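PDB 2UX8: glucose-1-phosphate uridylyltransferase from Sphingomonas elodea, which probably catalyses the transfer of a uridylyl group from UTP to alpha-D-glucose 1-phosphate, yielding UDP-glucose and diphosphate. Local coordinates for residues N164-E169 and G214-Q219; P36-P41 and R69-L74; D174-Y179 and P207-V212. One frame throughout, in Å; residues are numbered along the deposited sequence.

In the fold
Contacts 1 and 3 meet on the glucose-1-phosphate side of a GT-A nucleotidyltransferase fold, their centres about 15 Å apart. Strands 210-213 and 215-218 follow each other in the chain and both pair with strand 164-170, and along the chain contact 3 is nested within the loop closed by contact 1. A probable hydrogen bond joins them, E169 O to S211 OG at 3.1 Å, and I166 packs on V212; both contacts touch the ligand. Contact 2 stands apart, its centre about 24 Å from that of contact 1 and 29 Å from that of contact 3. The side chain of its K37 lies about 9 Å from the bound sugar phosphate.

Contact 1 (N164-E169 and G214-Q219); sequences NLICAE and GRYILQ. With G1P (1-O-phosphono-alpha-D-glucopyranose), chain K.
L165 and I217 form an antiparallel hydrogen-bonded pair between strands 164-169 and 215-218, whose axes run 4.8 Å apart at 173°. This is a ladder of the mixed central sheet in a GT-A nucleotidyltransferase fold. L165 N donates to I217 O at 3.0 Å, and I217 N returns the bond to L165 O. Two residues on, C167 N donates to R215 O at 3.1 Å. The side chains of L165 and I217 share one sheet face, where helix 150-161 packs on L165.

I166 and Y216, a non-hydrogen-bonded pair, project from the other face. With its CG1 between the backbone N and the carbonyl carbon (chi1 51°), I166 directs its CG2 branch at the tyrosine, approaching the ring obliquely to lie 3.5 Å from Y216 CD2. V212 of strand 210-213 packs on the same isoleucine.

At the far end of the ladder, the buried side chain of N164 lies across L218 and Q219, its amide plane turned 66° from that of Q219. Cutting this residue back to an alanine would probably open a gap beside L218 and let the Q219 side chain shift. The side chains of R215 and C167 meet at their CB atoms, 3.8 Å apart; the bent arginine chain then leads away to a salt bridge with E54.

The ladder thus places Y216 at the sugar: its phenol OH is 3.7 Å from C2 of G1P.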
# COMPACT_ATOMS: atom_id res chain seq x y z
N ASN C 164 9.45 -13.71 35.47
CA ASN C 164 9.57 -13.94 34.03
C ASN C 164 9.36 -15.41 33.68
O ASN C 164 9.79 -16.30 34.39
CB ASN C 164 10.95 -13.49 33.55
CG ASN C 164 11.34 -12.13 34.11
OD1 ASN C 164 11.98 -12.04 35.16
ND2 ASN C 164 10.95 -11.06 33.41
N LEU C 165 8.67 -15.65 32.56
CA LEU C 165 8.41 -17.00 32.11
C LEU C 165 8.65 -17.12 30.61
O LEU C 165 8.52 -16.15 29.86
CB LEU C 165 6.97 -17.41 32.41
CG LEU C 165 6.46 -17.50 33.85
CD1 LEU C 165 5.92 -16.16 34.27
CD2 LEU C 165 5.34 -18.53 33.94
N ILE C 166 9.01 -18.33 30.19
CA ILE C 166 9.25 -18.62 28.79
C ILE C 166 8.81 -20.04 28.52
O ILE C 166 8.83 -20.88 29.42
CB ILE C 166 10.74 -18.49 28.43
CG1 ILE C 166 11.58 -19.30 29.42
CG2 ILE C 166 11.16 -17.02 28.43
CD1 ILE C 166 13.05 -19.37 29.07
N CYS C 167 8.41 -20.32 27.29
CA CYS C 167 7.99 -21.67 26.94
C CYS C 167 9.25 -22.50 26.72
O CYS C 167 10.17 -22.07 26.02
CB CYS C 167 7.14 -21.65 25.68
SG CYS C 167 6.42 -23.24 25.31
N ALA C 168 9.28 -23.68 27.32
CA ALA C 168 10.44 -24.56 27.20
C ALA C 168 10.04 -25.87 26.55
O ALA C 168 8.92 -26.35 26.73
CB ALA C 168 11.06 -24.81 28.57
N GLU C 169 10.99 -26.44 25.82
CA GLU C 169 10.75 -27.68 25.10
C GLU C 169 12.05 -28.45 24.87
O GLU C 169 13.04 -27.89 24.41
CB GLU C 169 10.09 -27.33 23.76
CG GLU C 169 9.67 -28.49 22.89
CD GLU C 169 9.05 -27.99 21.59
OE1 GLU C 169 8.12 -27.16 21.67
OE2 GLU C 169 9.50 -28.43 20.51
N GLY C 214 9.32 -19.44 21.22
CA GLY C 214 8.77 -18.10 21.03
C GLY C 214 7.56 -17.62 21.79
O GLY C 214 6.63 -17.04 21.21
N ARG C 215 7.55 -17.84 23.10
CA ARG C 215 6.45 -17.40 23.97
C ARG C 215 7.10 -16.87 25.25
O ARG C 215 7.77 -17.62 25.96
CB ARG C 215 5.51 -18.58 24.27
CG ARG C 215 4.10 -18.47 23.67
CD ARG C 215 4.13 -18.08 22.20
NE ARG C 215 2.92 -18.43 21.47
CZ ARG C 215 2.89 -18.53 20.14
NH1 ARG C 215 3.98 -18.29 19.45
NH2 ARG C 215 1.78 -18.91 19.50
N TYR C 216 6.92 -15.57 25.53
CA TYR C 216 7.52 -14.95 26.71
C TYR C 216 6.56 -14.06 27.50
O TYR C 216 5.60 -13.51 26.97
CB TYR C 216 8.71 -14.06 26.34
CG TYR C 216 9.75 -14.60 25.38
CD1 TYR C 216 9.43 -14.92 24.06
CD2 TYR C 216 11.08 -14.72 25.77
CE1 TYR C 216 10.41 -15.33 23.16
CE2 TYR C 216 12.07 -15.13 24.88
CZ TYR C 216 11.72 -15.43 23.58
OH TYR C 216 12.71 -15.81 22.70
N ILE C 217 6.87 -13.92 28.79
CA ILE C 217 6.16 -13.03 29.69
C ILE C 217 7.30 -12.41 30.46
O ILE C 217 7.95 -13.07 31.25
CB ILE C 217 5.27 -13.77 30.67
CG1 ILE C 217 4.04 -14.30 29.94
CG2 ILE C 217 4.86 -12.82 31.80
CD1 ILE C 217 2.97 -14.88 30.85
N LEU C 218 7.56 -11.14 30.21
CA LEU C 218 8.68 -10.46 30.84
C LEU C 218 8.33 -9.27 31.70
O LEU C 218 7.30 -8.63 31.51
CB LEU C 218 9.66 -10.02 29.76
CG LEU C 218 10.13 -11.20 28.94
CD1 LEU C 218 10.69 -10.70 27.64
CD2 LEU C 218 11.16 -12.03 29.73
N GLN C 219 9.21 -8.97 32.65
CA GLN C 219 9.02 -7.84 33.54
C GLN C 219 9.66 -6.62 32.92
O GLN C 219 10.66 -6.73 32.20
CB GLN C 219 9.62 -8.13 34.92
CG GLN C 219 8.91 -9.25 35.65
CD GLN C 219 7.45 -8.93 35.88
OE1 GLN C 219 6.58 -9.77 35.69
NE2 GLN C 219 7.18 -7.71 36.31
C1 G1P K . 14.84 -16.64 19.13
C2 G1P K . 15.59 -16.60 20.48
C3 G1P K . 16.07 -18.02 20.82
C4 G1P K . 14.84 -18.91 20.94
C5 G1P K . 14.11 -18.90 19.58
C6 G1P K . 12.85 -19.78 19.68
O1 G1P K . 15.76 -17.07 18.10
O2 G1P K . 16.71 -15.72 20.36
O3 G1P K . 16.76 -18.00 22.06
O4 G1P K . 15.26 -20.24 21.26
O5 G1P K . 13.70 -17.55 19.24
O6 G1P K . 12.14 -19.79 18.44
P G1P K . 15.07 -16.95 16.63
O1P G1P K . 14.61 -15.56 16.38
O2P G1P K . 16.13 -17.39 15.52
O3P G1P K . 13.80 -17.94 16.54

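Contact 2 (P36-P41 and R69-L74); sequences PKEMLP and RGKSAL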
# COMPACT_ATOMS: atom_id res chain seq x y z
N PRO C 36 3.71 -11.08 3.53
CA PRO C 36 4.35 -11.24 4.84
C PRO C 36 4.27 -12.71 5.25
O PRO C 36 3.24 -13.37 5.08
CB PRO C 36 3.52 -10.34 5.74
CG PRO C 36 3.00 -9.29 4.80
CD PRO C 36 2.64 -10.07 3.58
N LYS C 37 5.38 -13.23 5.76
CA LYS C 37 5.48 -14.60 6.22
C LYS C 37 4.41 -14.85 7.27
O LYS C 37 3.80 -15.92 7.32
CB LYS C 37 6.88 -14.78 6.82
CG LYS C 37 7.03 -15.93 7.77
CD LYS C 37 7.03 -17.25 7.05
CE LYS C 37 7.37 -18.37 8.00
NZ LYS C 37 8.73 -18.23 8.62
N GLU C 38 4.17 -13.84 8.10
CA GLU C 38 3.20 -13.94 9.17
C GLU C 38 1.77 -14.09 8.67
O GLU C 38 0.86 -14.37 9.44
CB GLU C 38 3.29 -12.70 10.07
CG GLU C 38 4.66 -12.45 10.71
CD GLU C 38 5.59 -11.61 9.84
OE1 GLU C 38 5.10 -10.95 8.90
OE2 GLU C 38 6.81 -11.57 10.10
N MET C 39 1.58 -13.91 7.37
CA MET C 39 0.26 -14.02 6.78
C MET C 39 0.01 -15.38 6.14
O MET C 39 -1.09 -15.64 5.67
CB MET C 39 0.06 -12.93 5.74
CG MET C 39 -0.03 -11.54 6.30
SD MET C 39 -1.46 -11.37 7.33
CE MET C 39 -2.74 -11.41 6.13
N LEU C 40 1.03 -16.24 6.10
CA LEU C 40 0.83 -17.56 5.53
C LEU C 40 -0.26 -18.23 6.36
O LEU C 40 -0.28 -18.13 7.58
CB LEU C 40 2.11 -18.39 5.55
CG LEU C 40 3.23 -17.91 4.63
CD1 LEU C 40 4.30 -18.98 4.52
CD2 LEU C 40 2.67 -17.61 3.25
N PRO C 41 -1.18 -18.92 5.69
CA PRO C 41 -2.28 -19.59 6.38
C PRO C 41 -2.06 -21.00 6.88
O PRO C 41 -1.42 -21.80 6.21
CB PRO C 41 -3.40 -19.56 5.35
CG PRO C 41 -2.62 -19.79 4.06
CD PRO C 41 -1.37 -18.93 4.23
N ARG C 69 8.70 -3.12 6.34
CA ARG C 69 8.30 -2.33 5.21
C ARG C 69 7.17 -2.82 4.32
O ARG C 69 6.21 -2.10 4.16
CB ARG C 69 9.52 -1.99 4.38
CG ARG C 69 9.45 -0.58 3.89
CD ARG C 69 10.81 0.05 3.83
NE ARG C 69 11.43 0.11 5.14
CZ ARG C 69 12.56 -0.50 5.44
NH1 ARG C 69 13.16 -1.21 4.51
NH2 ARG C 69 13.11 -0.40 6.63
N GLY C 70 7.22 -4.00 3.74
CA GLY C 70 6.09 -4.40 2.91
C GLY C 70 5.00 -5.20 3.61
O GLY C 70 4.55 -6.23 3.10
N LYS C 71 4.52 -4.74 4.76
CA LYS C 71 3.53 -5.51 5.48
C LYS C 71 2.19 -4.86 5.81
O LYS C 71 1.71 -4.95 6.94
CB LYS C 71 4.18 -6.05 6.75
CG LYS C 71 5.43 -6.82 6.44
CD LYS C 71 6.22 -7.16 7.68
CE LYS C 71 7.42 -8.02 7.32
NZ LYS C 71 6.99 -9.30 6.70
N SER C 72 1.58 -4.23 4.81
CA SER C 72 0.29 -3.57 5.00
C SER C 72 -0.81 -4.59 5.28
O SER C 72 -1.78 -4.31 6.00
CB SER C 72 -0.09 -2.78 3.76
OG SER C 72 1.05 -2.31 3.08
N ALA C 73 -0.68 -5.77 4.68
CA ALA C 73 -1.66 -6.82 4.85
C ALA C 73 -1.92 -7.12 6.32
O ALA C 73 -3.06 -7.35 6.73
CB ALA C 73 -1.19 -8.08 4.14
N LEU C 74 -0.86 -7.11 7.12
CA LEU C 74 -1.00 -7.38 8.53
C LEU C 74 -1.88 -6.33 9.17
O LEU C 74 -2.63 -6.62 10.09
CB LEU C 74 0.37 -7.35 9.21
CG LEU C 74 0.83 -8.67 9.81
CD1 LEU C 74 1.82 -9.36 8.89
CD2 LEU C 74 1.48 -8.39 11.14
O HOH W 1 7.99 -11.83 5.77
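P36 and K71 lie alongside each other, their side chains running in opposite directions, so that P36 CG rests 3.8 Å from K71 CG while P36 CB approaches the ammonium end. The P36-K37 pair ends the G-x-G-T-R...P-K signature of nucleotidyltransferases, and residues 37-39, just after P36, form a short 3-10 turn that packs against the start of helix 72-77. K71 runs extended beside the proline and turns only at its last torsion (chi4 -61°), which brings NZ to the E38 carboxylate. The glutamate crosses the lysine at about a right angle, and the resulting salt bridge is long: K71 NZ to E38 OE1 is 3.3 Å, a weak hydrogen bond.

L74 meets the proline and the glutamate with one methyl, CD1. This methyl touches P36 CB at 3.7 Å and also E38, whose side chain crosses that of the leucine roughly perpendicularly. M39 instead slides past L74 in the opposite sense, with M39 CG 3.9 Å from L74 CD1, and its chain, bent at chi2 and chi3, carries CE on to A73 CB at 4.2 Å. I48 of helix 47-57 packs on E38, M39 and L74, while R69 forms salt bridges to E83 and D79 of two neighbouring subunits.

A water completes the polar side, accepting from K71 NZ at 2.9 Å and from K37 N at 3.0 Å. K71 NZ also donates to G23 O in the signature loop, whereas K37 turns away to a salt bridge with D141. One ammonium group therefore ties the turn, the signature loop and the helix start together, and its charge is probably shared among E38, the carbonyl and the water instead of resting on one tight ion pair.

Contact 3 (D174-Y179 and P207-V212); sequences DQTHRY and PSNLSV. With G1P (1-O-phosphono-alpha-D-glucopyranose), chain K.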
# COMPACT_ATOMS: atom_id res chain seq x y z
N ASP C 174 21.44 -32.57 18.22
CA ASP C 174 21.94 -31.89 17.03
C ASP C 174 21.13 -30.65 16.68
O ASP C 174 21.37 -30.01 15.66
CB ASP C 174 21.99 -32.84 15.82
CG ASP C 174 21.27 -34.16 16.07
OD1 ASP C 174 21.31 -34.66 17.21
OD2 ASP C 174 20.69 -34.72 15.12
N GLN C 175 20.17 -30.32 17.54
CA GLN C 175 19.28 -29.18 17.34
C GLN C 175 19.57 -28.02 18.27
O GLN C 175 19.18 -26.88 18.00
CB GLN C 175 17.84 -29.62 17.58
CG GLN C 175 16.93 -29.27 16.45
CD GLN C 175 17.31 -30.00 15.19
OE1 GLN C 175 17.11 -31.20 15.07
NE2 GLN C 175 17.90 -29.27 14.25
N THR C 176 20.24 -28.31 19.38
CA THR C 176 20.55 -27.32 20.39
C THR C 176 21.25 -26.03 19.96
O THR C 176 21.03 -24.98 20.56
CB THR C 176 21.36 -27.98 21.53
OG1 THR C 176 20.53 -28.91 22.21
CG2 THR C 176 21.84 -26.95 22.52
N HIS C 177 22.08 -26.09 18.93
CA HIS C 177 22.81 -24.91 18.48
C HIS C 177 21.91 -23.88 17.78
O HIS C 177 22.39 -22.82 17.38
CB HIS C 177 23.94 -25.33 17.54
CG HIS C 177 23.45 -25.85 16.22
ND1 HIS C 177 23.34 -25.05 15.11
CD2 HIS C 177 22.99 -27.07 15.87
CE1 HIS C 177 22.82 -25.75 14.11
NE2 HIS C 177 22.60 -26.98 14.55
N ARG C 178 20.63 -24.20 17.63
CA ARG C 178 19.70 -23.30 16.95
C ARG C 178 18.81 -22.51 17.90
O ARG C 178 18.10 -21.60 17.47
CB ARG C 178 18.78 -24.09 16.02
CG ARG C 178 19.44 -25.18 15.22
CD ARG C 178 18.38 -26.00 14.49
NE ARG C 178 17.74 -25.22 13.43
CZ ARG C 178 16.53 -25.46 12.94
NH1 ARG C 178 15.81 -26.46 13.43
NH2 ARG C 178 16.05 -24.70 11.97
N TYR C 179 18.83 -22.85 19.18
CA TYR C 179 17.97 -22.16 20.13
C TYR C 179 18.75 -21.60 21.29
O TYR C 179 19.96 -21.79 21.40
CB TYR C 179 16.92 -23.11 20.70
CG TYR C 179 16.14 -23.95 19.71
CD1 TYR C 179 16.75 -24.99 18.99
CD2 TYR C 179 14.77 -23.75 19.54
CE1 TYR C 179 16.00 -25.80 18.14
CE2 TYR C 179 14.02 -24.56 18.68
CZ TYR C 179 14.64 -25.58 17.99
OH TYR C 179 13.90 -26.39 17.17
N PRO C 207 24.55 -26.70 27.71
CA PRO C 207 24.33 -26.97 29.14
C PRO C 207 23.23 -28.02 29.37
O PRO C 207 23.21 -28.69 30.41
CB PRO C 207 23.93 -25.61 29.68
CG PRO C 207 24.75 -24.68 28.85
CD PRO C 207 24.59 -25.25 27.46
N SER C 208 22.32 -28.15 28.41
CA SER C 208 21.22 -29.11 28.50
C SER C 208 20.50 -29.20 27.17
O SER C 208 21.05 -28.86 26.12
CB SER C 208 20.22 -28.69 29.58
OG SER C 208 19.40 -27.61 29.14
N ASN C 209 19.25 -29.65 27.22
CA ASN C 209 18.44 -29.79 26.02
C ASN C 209 17.19 -28.92 25.96
O ASN C 209 16.64 -28.74 24.87
CB ASN C 209 18.03 -31.26 25.84
CG ASN C 209 19.17 -32.14 25.35
OD1 ASN C 209 20.08 -32.48 26.10
ND2 ASN C 209 19.11 -32.49 24.07
N LEU C 210 16.74 -28.38 27.08
CA LEU C 210 15.53 -27.56 27.01
C LEU C 210 15.80 -26.16 26.49
O LEU C 210 16.48 -25.34 27.12
CB LEU C 210 14.77 -27.53 28.35
CG LEU C 210 15.18 -26.63 29.51
CD1 LEU C 210 14.04 -26.57 30.50
CD2 LEU C 210 16.45 -27.15 30.15
N SER C 211 15.27 -25.91 25.30
CA SER C 211 15.43 -24.65 24.60
C SER C 211 14.31 -23.66 24.87
O SER C 211 13.30 -24.00 25.48
CB SER C 211 15.51 -24.93 23.10
OG SER C 211 14.40 -25.73 22.70
N VAL C 212 14.51 -22.44 24.41
CA VAL C 212 13.53 -21.37 24.58
C VAL C 212 12.63 -21.35 23.35
O VAL C 212 13.12 -21.41 22.22
CB VAL C 212 14.23 -20.00 24.73
CG1 VAL C 212 13.21 -18.91 25.01
CG2 VAL C 212 15.25 -20.06 25.85
C1 G1P K . 14.84 -16.64 19.13
C2 G1P K . 15.59 -16.60 20.48
C3 G1P K . 16.07 -18.02 20.82
C4 G1P K . 14.84 -18.91 20.94
C5 G1P K . 14.11 -18.90 19.58
C6 G1P K . 12.85 -19.78 19.68
O1 G1P K . 15.76 -17.07 18.10
O2 G1P K . 16.71 -15.72 20.36
O3 G1P K . 16.76 -18.00 22.06
O4 G1P K . 15.26 -20.24 21.26
O5 G1P K . 13.70 -17.55 19.24
O6 G1P K . 12.14 -19.79 18.44
P G1P K . 15.07 -16.95 16.63
O1P G1P K . 14.61 -15.56 16.38
O2P G1P K . 16.13 -17.39 15.52
O3P G1P K . 13.80 -17.94 16.54
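The ring of Y179 carries S211 OG over one face, 3.7 Å above the plane and displaced toward the rim. Carbonyl oxygens lie at its edges: Q175 O beside CD1 and CE1, nearly in plane, and V212 O 3.9 Å from CD2, with O4 of the sugar phosphate also near the plane by the root of the ring. The ring is thus set between its own loop and strand 210-212, lining the glucose-1-phosphate pocket.

Y179 and S211 meet mainly through their CB atoms, 3.3 Å apart. S211 holds OG between its backbone N and carbonyl carbon (chi1 52°), which places the hydroxyl above the ring while it hydrogen-bonds to E169 O on the neighbouring strand. The ring therefore covers a hydroxyl whose polar partner lies elsewhere.

Farther along, T176 faces the backbone of S208 loosely, and the polar ends of S208 and N209 are bonded elsewhere: S208 OG to I182 O, and N209 ND2 to D173 and V171.

V212 contributes its backbone to the ligand. O4 of G1P donates to V212 O at 2.6 Å, and the same hydroxyl lies 3.4 Å from Y179 CB and 3.6 Å from V212 CB. G180 N and E199 OE2 bind the ligand as well. No hydrogen bond joins the two segments directly; the sugar's O4 lies between them, hydrogen-bonded to the strand carbonyl and close to aliphatic carbon of both, consistent with recognition of the glucose hydroxyl at this position.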